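Local coordinates for protein spectinomycin phosphotransferase (Legionella pneumophila, PDB 3I1A) that probably transfers a phosphate group from a bound nucleotide to the antibiotic spectinomycin, which would account for its role in antibiotic resistance, at residues P5-Y19 / T83-I97. Sequence-based numbering, arbitrary orientation.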
ATOM      1  N   PRO A   5     -21.587 -11.598   8.245  1.00 33.06           N
ATOM      2  CA  PRO A   5     -22.683 -10.925   8.952  1.00 32.13           C
ATOM      3  C   PRO A   5     -24.064 -11.213   8.354  1.00 30.71           C
ATOM      4  O   PRO A   5     -25.086 -11.079   9.035  1.00 29.46           O
ATOM      5  CB  PRO A   5     -22.306  -9.446   8.854  1.00 32.04           C
ATOM      6  CG  PRO A   5     -21.523  -9.374   7.579  1.00 32.11           C
ATOM      7  CD  PRO A   5     -20.669 -10.618   7.635  1.00 32.49           C
ATOM      8  N   ILE A   6     -24.082 -11.603   7.083  1.00 29.82           N
ATOM      9  CA  ILE A   6     -25.317 -11.916   6.369  1.00 30.19           C
ATOM     10  C   ILE A   6     -25.094 -13.039   5.362  1.00 28.79           C
ATOM     11  O   ILE A   6     -23.957 -13.400   5.064  1.00 29.54           O
ATOM     12  CB  ILE A   6     -25.820 -10.708   5.569  1.00 31.08           C
ATOM     13  CG1 ILE A   6     -24.777 -10.339   4.507  1.00 31.15           C
ATOM     14  CG2 ILE A   6     -26.088  -9.539   6.509  1.00 33.69           C
ATOM     15  CD1 ILE A   6     -25.157  -9.179   3.647  1.00 33.06           C
ATOM     16  N   GLN A   7     -26.192 -13.595   4.855  1.00 28.36           N
ATOM     17  CA  GLN A   7     -26.142 -14.633   3.833  1.00 27.88           C
ATOM     18  C   GLN A   7     -26.142 -13.825   2.526  1.00 27.67           C
ATOM     19  O   GLN A   7     -26.843 -12.822   2.421  1.00 25.30           O
ATOM     20  CB  GLN A   7     -27.384 -15.524   3.914  1.00 27.51           C
ATOM     21  CG  GLN A   7     -27.201 -16.890   3.279  1.00 29.94           C
ATOM     22  CD  GLN A   7     -27.010 -16.818   1.790  1.00 29.67           C
ATOM     23  OE1 GLN A   7     -26.000 -17.285   1.252  1.00 33.05           O
ATOM     24  NE2 GLN A   7     -27.982 -16.237   1.107  1.00 28.69           N
ATOM     25  N   ALA A   8     -25.369 -14.263   1.538  1.00 28.12           N
ATOM     26  CA  ALA A   8     -25.256 -13.522   0.279  1.00 28.72           C
ATOM     27  C   ALA A   8     -26.564 -12.995  -0.318  1.00 28.87           C
ATOM     28  O   ALA A   8     -26.616 -11.874  -0.836  1.00 29.68           O
ATOM     29  CB  ALA A   8     -24.517 -14.373  -0.755  1.00 27.62           C
ATOM     30  N   GLN A   9     -27.620 -13.796  -0.254  0.75 29.62           N
ATOM     31  CA  GLN A   9     -28.901 -13.384  -0.805  0.75 27.96           C
ATOM     32  C   GLN A   9     -29.550 -12.232  -0.045  0.75 27.17           C
ATOM     33  O   GLN A   9     -30.458 -11.577  -0.547  0.75 27.18           O
ATOM     34  CB  GLN A   9     -29.831 -14.593  -0.894  0.75 29.94           C
ATOM     35  CG  GLN A   9     -29.217 -15.709  -1.722  0.75 32.34           C
ATOM     36  CD  GLN A   9     -28.666 -15.203  -3.046  0.75 33.32           C
ATOM     37  OE1 GLN A   9     -27.824 -15.847  -3.668  0.75 34.21           O
ATOM     38  NE2 GLN A   9     -29.145 -14.044  -3.484  0.75 34.25           N
ATOM     39  N   GLN A  10     -29.075 -11.969   1.169  1.00 26.64           N
ATOM     40  CA  GLN A  10     -29.601 -10.850   1.939  1.00 23.69           C
ATOM     41  C   GLN A  10     -29.104  -9.559   1.292  1.00 22.76           C
ATOM     42  O   GLN A  10     -29.641  -8.492   1.542  1.00 21.32           O
ATOM     43  CB  GLN A  10     -29.147 -10.928   3.401  1.00 23.91           C
ATOM     44  CG  GLN A  10     -30.071 -11.785   4.247  1.00 22.87           C
ATOM     45  CD  GLN A  10     -29.622 -11.905   5.685  1.00 18.20           C
ATOM     46  OE1 GLN A  10     -28.707 -12.678   5.997  1.00 20.15           O
ATOM     47  NE2 GLN A  10     -30.265 -11.155   6.573  1.00 19.15           N
ATOM     48  N   LEU A  11     -28.072  -9.668   0.459  1.00 23.61           N
ATOM     49  CA  LEU A  11     -27.541  -8.490  -0.232  1.00 25.20           C
ATOM     50  C   LEU A  11     -28.505  -7.966  -1.253  1.00 26.34           C
ATOM     51  O   LEU A  11     -28.476  -6.777  -1.594  1.00 26.84           O
ATOM     52  CB  LEU A  11     -26.221  -8.796  -0.950  1.00 24.37           C
ATOM     53  CG  LEU A  11     -24.944  -8.570  -0.151  1.00 23.75           C
ATOM     54  CD1 LEU A  11     -23.782  -8.931  -1.039  1.00 21.87           C
ATOM     55  CD2 LEU A  11     -24.817  -7.106   0.299  1.00 21.88           C
ATOM     56  N   ILE A  12     -29.344  -8.847  -1.779  1.00 26.50           N
ATOM     57  CA  ILE A  12     -30.298  -8.406  -2.767  1.00 28.00           C
ATOM     58  C   ILE A  12     -31.166  -7.360  -2.113  1.00 26.48           C
ATOM     59  O   ILE A  12     -31.282  -6.253  -2.632  1.00 24.83           O
ATOM     60  CB  ILE A  12     -31.172  -9.551  -3.301  1.00 30.36           C
ATOM     61  CG1 ILE A  12     -30.294 -10.552  -4.060  1.00 31.04           C
ATOM     62  CG2 ILE A  12     -32.254  -8.990  -4.223  1.00 30.22           C
ATOM     63  CD1 ILE A  12     -31.050 -11.768  -4.550  1.00 33.38           C
ATOM     64  N   GLU A  13     -31.750  -7.695  -0.962  1.00 24.48           N
ATOM     65  CA  GLU A  13     -32.597  -6.735  -0.263  1.00 24.23           C
ATOM     66  C   GLU A  13     -31.844  -5.476   0.121  1.00 21.21           C
ATOM     67  O   GLU A  13     -32.341  -4.377  -0.069  1.00 21.75           O
ATOM     68  CB  GLU A  13     -33.199  -7.338   1.022  1.00 28.43           C
ATOM     69  CG  GLU A  13     -33.940  -6.293   1.907  1.00 34.10           C
ATOM     70  CD  GLU A  13     -34.514  -6.869   3.219  1.00 37.41           C
ATOM     71  OE1 GLU A  13     -35.341  -7.813   3.155  1.00 39.30           O
ATOM     72  OE2 GLU A  13     -34.152  -6.370   4.317  1.00 38.58           O
ATOM     73  N   LEU A  14     -30.651  -5.628   0.691  1.00 20.51           N
ATOM     74  CA  LEU A  14     -29.882  -4.464   1.115  1.00 19.00           C
ATOM     75  C   LEU A  14     -29.450  -3.532  -0.020  1.00 17.66           C
ATOM     76  O   LEU A  14     -29.482  -2.298   0.125  1.00 17.24           O
ATOM     77  CB  LEU A  14     -28.660  -4.912   1.917  1.00 20.08           C
ATOM     78  CG  LEU A  14     -29.061  -5.580   3.237  1.00 22.06           C
ATOM     79  CD1 LEU A  14     -27.876  -6.329   3.832  1.00 24.40           C
ATOM     80  CD2 LEU A  14     -29.565  -4.527   4.190  1.00 23.00           C
ATOM     81  N   LEU A  15     -29.011  -4.097  -1.141  1.00 17.21           N
ATOM     82  CA  LEU A  15     -28.612  -3.237  -2.233  1.00 17.50           C
ATOM     83  C   LEU A  15     -29.842  -2.525  -2.815  1.00 18.40           C
ATOM     84  O   LEU A  15     -29.754  -1.371  -3.224  1.00 19.39           O
ATOM     85  CB  LEU A  15     -27.862  -4.049  -3.304  1.00 18.12           C
ATOM     86  CG  LEU A  15     -26.481  -4.491  -2.758  1.00 20.03           C
ATOM     87  CD1 LEU A  15     -25.738  -5.333  -3.788  1.00 20.39           C
ATOM     88  CD2 LEU A  15     -25.646  -3.270  -2.419  1.00 24.70           C
ATOM     89  N   LYS A  16     -30.995  -3.188  -2.835  1.00 19.76           N
ATOM     90  CA  LYS A  16     -32.175  -2.506  -3.364  1.00 21.01           C
ATOM     91  C   LYS A  16     -32.576  -1.351  -2.450  1.00 21.49           C
ATOM     92  O   LYS A  16     -32.726  -0.214  -2.887  1.00 22.62           O
ATOM     93  CB  LYS A  16     -33.359  -3.469  -3.495  1.00 23.76           C
ATOM     94  CG  LYS A  16     -34.605  -2.815  -4.117  1.00 25.87           C
ATOM     95  CD  LYS A  16     -34.254  -2.167  -5.442  1.00 28.87           C
ATOM     96  CE  LYS A  16     -35.488  -1.597  -6.152  1.00 31.51           C
ATOM     97  NZ  LYS A  16     -36.254  -2.663  -6.850  1.00 31.34           N
ATOM     98  N   VAL A  17     -32.735  -1.659  -1.171  1.00 22.47           N
ATOM     99  CA  VAL A  17     -33.133  -0.667  -0.176  1.00 24.56           C
ATOM    100  C   VAL A  17     -32.217   0.549  -0.075  1.00 24.87           C
ATOM    101  O   VAL A  17     -32.668   1.695  -0.195  1.00 24.34           O
ATOM    102  CB  VAL A  17     -33.253  -1.338   1.217  1.00 25.46           C
ATOM    103  CG1 VAL A  17     -33.378  -0.293   2.329  1.00 27.65           C
ATOM    104  CG2 VAL A  17     -34.465  -2.255   1.239  1.00 26.16           C
ATOM    105  N   HIS A  18     -30.921   0.311   0.095  1.00 23.57           N
ATOM    106  CA  HIS A  18     -29.976   1.405   0.295  1.00 21.11           C
ATOM    107  C   HIS A  18     -29.310   2.030  -0.903  1.00 19.68           C
ATOM    108  O   HIS A  18     -28.779   3.134  -0.810  1.00 18.73           O
ATOM    109  CB  HIS A  18     -28.892   0.928   1.273  1.00 22.76           C
ATOM    110  CG  HIS A  18     -29.444   0.465   2.580  1.00 25.44           C
ATOM    111  ND1 HIS A  18     -29.993   1.333   3.498  1.00 27.21           N
ATOM    112  CD2 HIS A  18     -29.567  -0.774   3.110  1.00 25.54           C
ATOM    113  CE1 HIS A  18     -30.432   0.650   4.538  1.00 26.64           C
ATOM    114  NE2 HIS A  18     -30.188  -0.632   4.328  1.00 28.48           N
ATOM    115  N   TYR A  19     -29.305   1.314  -2.020  1.00 16.22           N
ATOM    116  CA  TYR A  19     -28.654   1.800  -3.223  1.00 18.15           C
ATOM    117  C   TYR A  19     -29.593   1.904  -4.419  1.00 18.23           C
ATOM    118  O   TYR A  19     -29.242   2.521  -5.436  1.00 20.96           O
ATOM    119  CB  TYR A  19     -27.483   0.877  -3.584  1.00 15.09           C
ATOM    120  CG  TYR A  19     -26.328   0.925  -2.594  1.00 15.96           C
ATOM    121  CD1 TYR A  19     -26.321   0.132  -1.454  1.00 16.21           C
ATOM    122  CD2 TYR A  19     -25.246   1.778  -2.816  1.00 16.81           C
ATOM    123  CE1 TYR A  19     -25.234   0.186  -0.540  1.00 17.10           C
ATOM    124  CE2 TYR A  19     -24.178   1.846  -1.927  1.00 16.55           C
ATOM    125  CZ  TYR A  19     -24.174   1.052  -0.798  1.00 16.33           C
ATOM    126  OH  TYR A  19     -23.088   1.138   0.060  1.00 17.49           O
ATOM    127  N   THR A  83     -24.748   5.738  -1.932  1.00 18.80           N
ATOM    128  CA  THR A  83     -26.007   5.192  -1.435  1.00 20.15           C
ATOM    129  C   THR A  83     -27.062   6.189  -1.906  1.00 21.22           C
ATOM    130  O   THR A  83     -26.708   7.234  -2.440  1.00 22.39           O
ATOM    131  CB  THR A  83     -26.068   5.141   0.085  1.00 21.36           C
ATOM    132  OG1 THR A  83     -26.148   6.480   0.609  1.00 19.30           O
ATOM    133  CG2 THR A  83     -24.832   4.428   0.636  1.00 17.25           C
ATOM    134  N   LEU A  84     -28.339   5.878  -1.716  1.00 23.21           N
ATOM    135  CA  LEU A  84     -29.392   6.790  -2.156  1.00 25.67           C
ATOM    136  C   LEU A  84     -29.329   8.117  -1.407  1.00 28.19           C
ATOM    137  O   LEU A  84     -29.793   9.142  -1.929  1.00 29.67           O
ATOM    138  CB  LEU A  84     -30.776   6.142  -2.005  1.00 24.06           C
ATOM    139  CG  LEU A  84     -31.029   5.021  -3.029  1.00 25.86           C
ATOM    140  CD1 LEU A  84     -32.348   4.306  -2.732  1.00 22.78           C
ATOM    141  CD2 LEU A  84     -31.018   5.611  -4.443  1.00 25.31           C
ATOM    142  N   GLU A  85     -28.742   8.104  -0.208  1.00 29.99           N
ATOM    143  CA  GLU A  85     -28.599   9.328   0.599  1.00 29.98           C
ATOM    144  C   GLU A  85     -27.287  10.036   0.221  1.00 28.79           C
ATOM    145  O   GLU A  85     -26.825  10.960   0.911  1.00 27.79           O
ATOM    146  CB  GLU A  85     -28.573   8.996   2.096  1.00 32.80           C
ATOM    147  CG  GLU A  85     -29.732   8.139   2.588  1.00 37.51           C
ATOM    148  CD  GLU A  85     -29.629   7.803   4.074  1.00 39.02           C
ATOM    149  OE1 GLU A  85     -28.539   7.399   4.536  1.00 40.33           O
ATOM    150  OE2 GLU A  85     -30.644   7.935   4.786  1.00 42.79           O
ATOM    151  N   ALA A  86     -26.693   9.586  -0.880  1.00 25.69           N
ATOM    152  CA  ALA A  86     -25.454  10.151  -1.396  1.00 25.27           C
ATOM    153  C   ALA A  86     -24.234   9.975  -0.481  1.00 22.98           C
ATOM    154  O   ALA A  86     -23.342  10.817  -0.475  1.00 22.27           O
ATOM    155  CB  ALA A  86     -25.657  11.649  -1.734  1.00 24.74           C
ATOM    156  N   LYS A  87     -24.208   8.883   0.285  1.00 21.58           N
ATOM    157  CA  LYS A  87     -23.080   8.563   1.174  1.00 19.54           C
ATOM    158  C   LYS A  87     -22.224   7.497   0.490  1.00 18.87           C
ATOM    159  O   LYS A  87     -22.744   6.720  -0.327  1.00 19.38           O
ATOM    160  CB  LYS A  87     -23.597   8.027   2.509  1.00 21.20           C
ATOM    161  CG  LYS A  87     -24.402   9.058   3.274  1.00 25.37           C
ATOM    162  CD  LYS A  87     -25.413   8.434   4.224  1.00 31.25           C
ATOM    163  CE  LYS A  87     -24.754   7.646   5.340  1.00 33.76           C
ATOM    164  NZ  LYS A  87     -25.728   7.137   6.350  1.00 35.86           N
ATOM    165  N   LEU A  88     -20.933   7.441   0.827  1.00 18.11           N
ATOM    166  CA  LEU A  88     -20.014   6.471   0.228  1.00 17.51           C
ATOM    167  C   LEU A  88     -20.079   5.073   0.851  1.00 17.82           C
ATOM    168  O   LEU A  88     -19.362   4.162   0.444  1.00 18.23           O
ATOM    169  CB  LEU A  88     -18.575   7.015   0.262  1.00 19.26           C
ATOM    170  CG  LEU A  88     -18.320   8.228  -0.659  1.00 20.89           C
ATOM    171  CD1 LEU A  88     -16.827   8.592  -0.625  1.00 24.37           C
ATOM    172  CD2 LEU A  88     -18.740   7.903  -2.094  1.00 22.93           C
ATOM    173  N   PHE A  89     -20.950   4.900   1.837  1.00 16.66           N
ATOM    174  CA  PHE A  89     -21.110   3.601   2.452  1.00 19.32           C
ATOM    175  C   PHE A  89     -22.378   3.628   3.289  1.00 19.31           C
ATOM    176  O   PHE A  89     -22.823   4.704   3.704  1.00 20.09           O
ATOM    177  CB  PHE A  89     -19.876   3.268   3.317  1.00 20.30           C
ATOM    178  CG  PHE A  89     -19.785   4.066   4.602  1.00 21.14           C
ATOM    179  CD1 PHE A  89     -20.297   3.560   5.791  1.00 20.52           C
ATOM    180  CD2 PHE A  89     -19.165   5.313   4.623  1.00 21.94           C
ATOM    181  CE1 PHE A  89     -20.189   4.280   6.986  1.00 19.53           C
ATOM    182  CE2 PHE A  89     -19.056   6.038   5.812  1.00 23.01           C
ATOM    183  CZ  PHE A  89     -19.572   5.514   6.996  1.00 21.60           C
ATOM    184  N   GLN A  90     -22.977   2.452   3.498  1.00 18.88           N
ATOM    185  CA  GLN A  90     -24.187   2.331   4.293  1.00 19.44           C
ATOM    186  C   GLN A  90     -23.863   1.767   5.678  1.00 20.43           C
ATOM    187  O   GLN A  90     -23.332   0.655   5.817  1.00 19.77           O
ATOM    188  CB  GLN A  90     -25.180   1.396   3.616  1.00 21.37           C
ATOM    189  CG  GLN A  90     -26.521   1.345   4.357  1.00 24.18           C
ATOM    190  CD  GLN A  90     -27.218   2.701   4.330  1.00 25.47           C
ATOM    191  OE1 GLN A  90     -27.337   3.323   3.270  1.00 27.18           O
ATOM    192  NE2 GLN A  90     -27.675   3.163   5.488  1.00 25.35           N
ATOM    193  N   GLN A  91     -24.154   2.538   6.713  1.00 20.49           N
ATOM    194  CA  GLN A  91     -23.894   2.053   8.065  1.00 22.05           C
ATOM    195  C   GLN A  91     -25.127   1.328   8.571  1.00 24.04           C
ATOM    196  O   GLN A  91     -26.194   1.915   8.650  1.00 26.01           O
ATOM    197  CB  GLN A  91     -23.627   3.199   9.033  1.00 20.97           C
ATOM    198  CG  GLN A  91     -23.360   2.707  10.458  1.00 20.07           C
ATOM    199  CD  GLN A  91     -22.060   1.925  10.578  1.00 20.97           C
ATOM    200  OE1 GLN A  91     -20.967   2.475  10.385  1.00 23.37           O
ATOM    201  NE2 GLN A  91     -22.163   0.640  10.907  1.00 21.02           N
ATOM    202  N   LEU A  92     -24.997   0.058   8.919  1.00 24.97           N
ATOM    203  CA  LEU A  92     -26.147  -0.642   9.447  1.00 25.03           C
ATOM    204  C   LEU A  92     -25.896  -0.772  10.937  1.00 25.44           C
ATOM    205  O   LEU A  92     -24.914  -0.252  11.456  1.00 25.56           O
ATOM    206  CB  LEU A  92     -26.312  -2.002   8.778  1.00 25.96           C
ATOM    207  CG  LEU A  92     -26.640  -1.845   7.290  1.00 26.13           C
ATOM    208  CD1 LEU A  92     -26.665  -3.201   6.617  1.00 29.07           C
ATOM    209  CD2 LEU A  92     -27.975  -1.152   7.136  1.00 25.93           C
ATOM    210  N   LYS A  93     -26.766  -1.475  11.630  1.00 25.98           N
ATOM    211  CA  LYS A  93     -26.611  -1.583  13.064  1.00 27.02           C
ATOM    212  C   LYS A  93     -25.269  -2.087  13.553  1.00 26.56           C
ATOM    213  O   LYS A  93     -24.641  -1.466  14.411  1.00 28.40           O
ATOM    214  CB  LYS A  93     -27.697  -2.473  13.647  1.00 26.29           C
ATOM    215  CG  LYS A  93     -27.602  -2.528  15.152  1.00 30.14           C
ATOM    216  CD  LYS A  93     -28.700  -3.362  15.728  1.00 31.45           C
ATOM    217  CE  LYS A  93     -28.564  -3.389  17.221  1.00 33.38           C
ATOM    218  NZ  LYS A  93     -28.661  -2.035  17.820  1.00 33.20           N
ATOM    219  N   HIS A  94     -24.816  -3.212  13.026  1.00 26.08           N
ATOM    220  CA  HIS A  94     -23.555  -3.746  13.501  1.00 25.60           C
ATOM    221  C   HIS A  94     -22.471  -3.916  12.444  1.00 24.79           C
ATOM    222  O   HIS A  94     -21.408  -4.439  12.740  1.00 25.02           O
ATOM    223  CB  HIS A  94     -23.808  -5.070  14.218  1.00 26.43           C
ATOM    224  CG  HIS A  94     -24.617  -6.034  13.421  1.00 27.22           C
ATOM    225  ND1 HIS A  94     -25.800  -5.677  12.806  1.00 30.76           N
ATOM    226  CD2 HIS A  94     -24.407  -7.333  13.113  1.00 27.88           C
ATOM    227  CE1 HIS A  94     -26.281  -6.718  12.148  1.00 30.31           C
ATOM    228  NE2 HIS A  94     -25.454  -7.736  12.320  1.00 29.33           N
ATOM    229  N   PHE A  95     -22.737  -3.482  11.214  1.00 22.07           N
ATOM    230  CA  PHE A  95     -21.737  -3.578  10.167  1.00 22.39           C
ATOM    231  C   PHE A  95     -22.007  -2.538   9.092  1.00 20.96           C
ATOM    232  O   PHE A  95     -23.061  -1.892   9.083  1.00 21.36           O
ATOM    233  CB  PHE A  95     -21.665  -4.994   9.579  1.00 21.50           C
ATOM    234  CG  PHE A  95     -22.889  -5.416   8.814  1.00 22.60           C
ATOM    235  CD1 PHE A  95     -22.968  -5.225   7.435  1.00 22.14           C
ATOM    236  CD2 PHE A  95     -23.962  -6.004   9.473  1.00 25.08           C
ATOM    237  CE1 PHE A  95     -24.105  -5.614   6.723  1.00 22.23           C
ATOM    238  CE2 PHE A  95     -25.110  -6.398   8.765  1.00 25.88           C
ATOM    239  CZ  PHE A  95     -25.173  -6.199   7.390  1.00 25.02           C
ATOM    240  N   LYS A  96     -21.023  -2.370   8.220  1.00 20.16           N
ATOM    241  CA  LYS A  96     -21.060  -1.408   7.123  1.00 19.39           C
ATOM    242  C   LYS A  96     -21.051  -2.117   5.776  1.00 17.97           C
ATOM    243  O   LYS A  96     -20.458  -3.184   5.652  1.00 16.50           O
ATOM    244  CB  LYS A  96     -19.794  -0.555   7.144  1.00 20.18           C
ATOM    245  CG  LYS A  96     -19.626   0.422   8.273  1.00 25.56           C
ATOM    246  CD  LYS A  96     -18.327   1.227   8.016  1.00 25.73           C
ATOM    247  CE  LYS A  96     -18.015   2.196   9.150  1.00 27.76           C
ATOM    248  NZ  LYS A  96     -17.695   1.444  10.396  1.00 26.90           N
ATOM    249  N   ILE A  97     -21.693  -1.507   4.773  1.00 17.20           N
ATOM    250  CA  ILE A  97     -21.687  -2.040   3.399  1.00 16.86           C
ATOM    251  C   ILE A  97     -20.955  -0.990   2.568  1.00 16.06           C
ATOM    252  O   ILE A  97     -21.262   0.191   2.681  1.00 16.03           O
ATOM    253  CB  ILE A  97     -23.109  -2.125   2.764  1.00 15.10           C
ATOM    254  CG1 ILE A  97     -23.978  -3.151   3.484  1.00 18.08           C
ATOM    255  CG2 ILE A  97     -23.009  -2.547   1.285  1.00 16.02           C
ATOM    256  CD1 ILE A  97     -25.372  -3.329   2.831  1.00 19.80           C
TER
HETATM  257  O   HOH W   1     -25.565 -10.105  11.428  1.00 37.14           O
HETATM  258  O   HOH W   2     -29.551   4.801   1.515  1.00 33.31           O
HETATM  259  O   HOH W   3     -20.884   2.286  -1.128  1.00 15.91           O
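Thr83 lays its CG2 obliquely against the Tyr19 ring, 3.7 Å from Tyr19 CE2. One residue on, Leu84 N donates to His18 O at 2.9 Å, a nearly straight bond that ties the turn 83-86 to the last turn of the helix; the Leu84 methyl groups rest on the carbonyl oxygens of Val17 and Tyr19. A water bridges Tyr19 OH and Leu88 O. Gln90 stacks on His18: with its CG anti to the backbone N (chi1 -175°) and the chain bent at chi2, CG sits over one imidazole face, 3.7 Å from the ring centroid, and the amide plane lies 26° from the ring plane. Val17 CG1 covers the opposite face, sandwiching the imidazole. A second water donates to both His18 O and Gln90 OE1. Leu92 forks, CD2 reaching His18 NE2 (3.6 Å) and CD1 meeting Leu14 CD2. The Phe95 ring takes Pro5 CB over one face, a CH-pi contact, while Ile6 CG2 touches its CZ at 3.6 Å. Ile97 ends the row, its CD1 3.8 Å from Leu14 CB and its CG2 beside the Tyr19 ring. Helix 10-19 packs across the antiparallel sheet of the kinase-like N-terminal lobe, crossing strand 95-97 at 71°; Leu11 and Leu15 reach strand 38-43, Pro5 and Ile6 touch Leu53 of strand 48-55, and Phe89 meets helix 61-71.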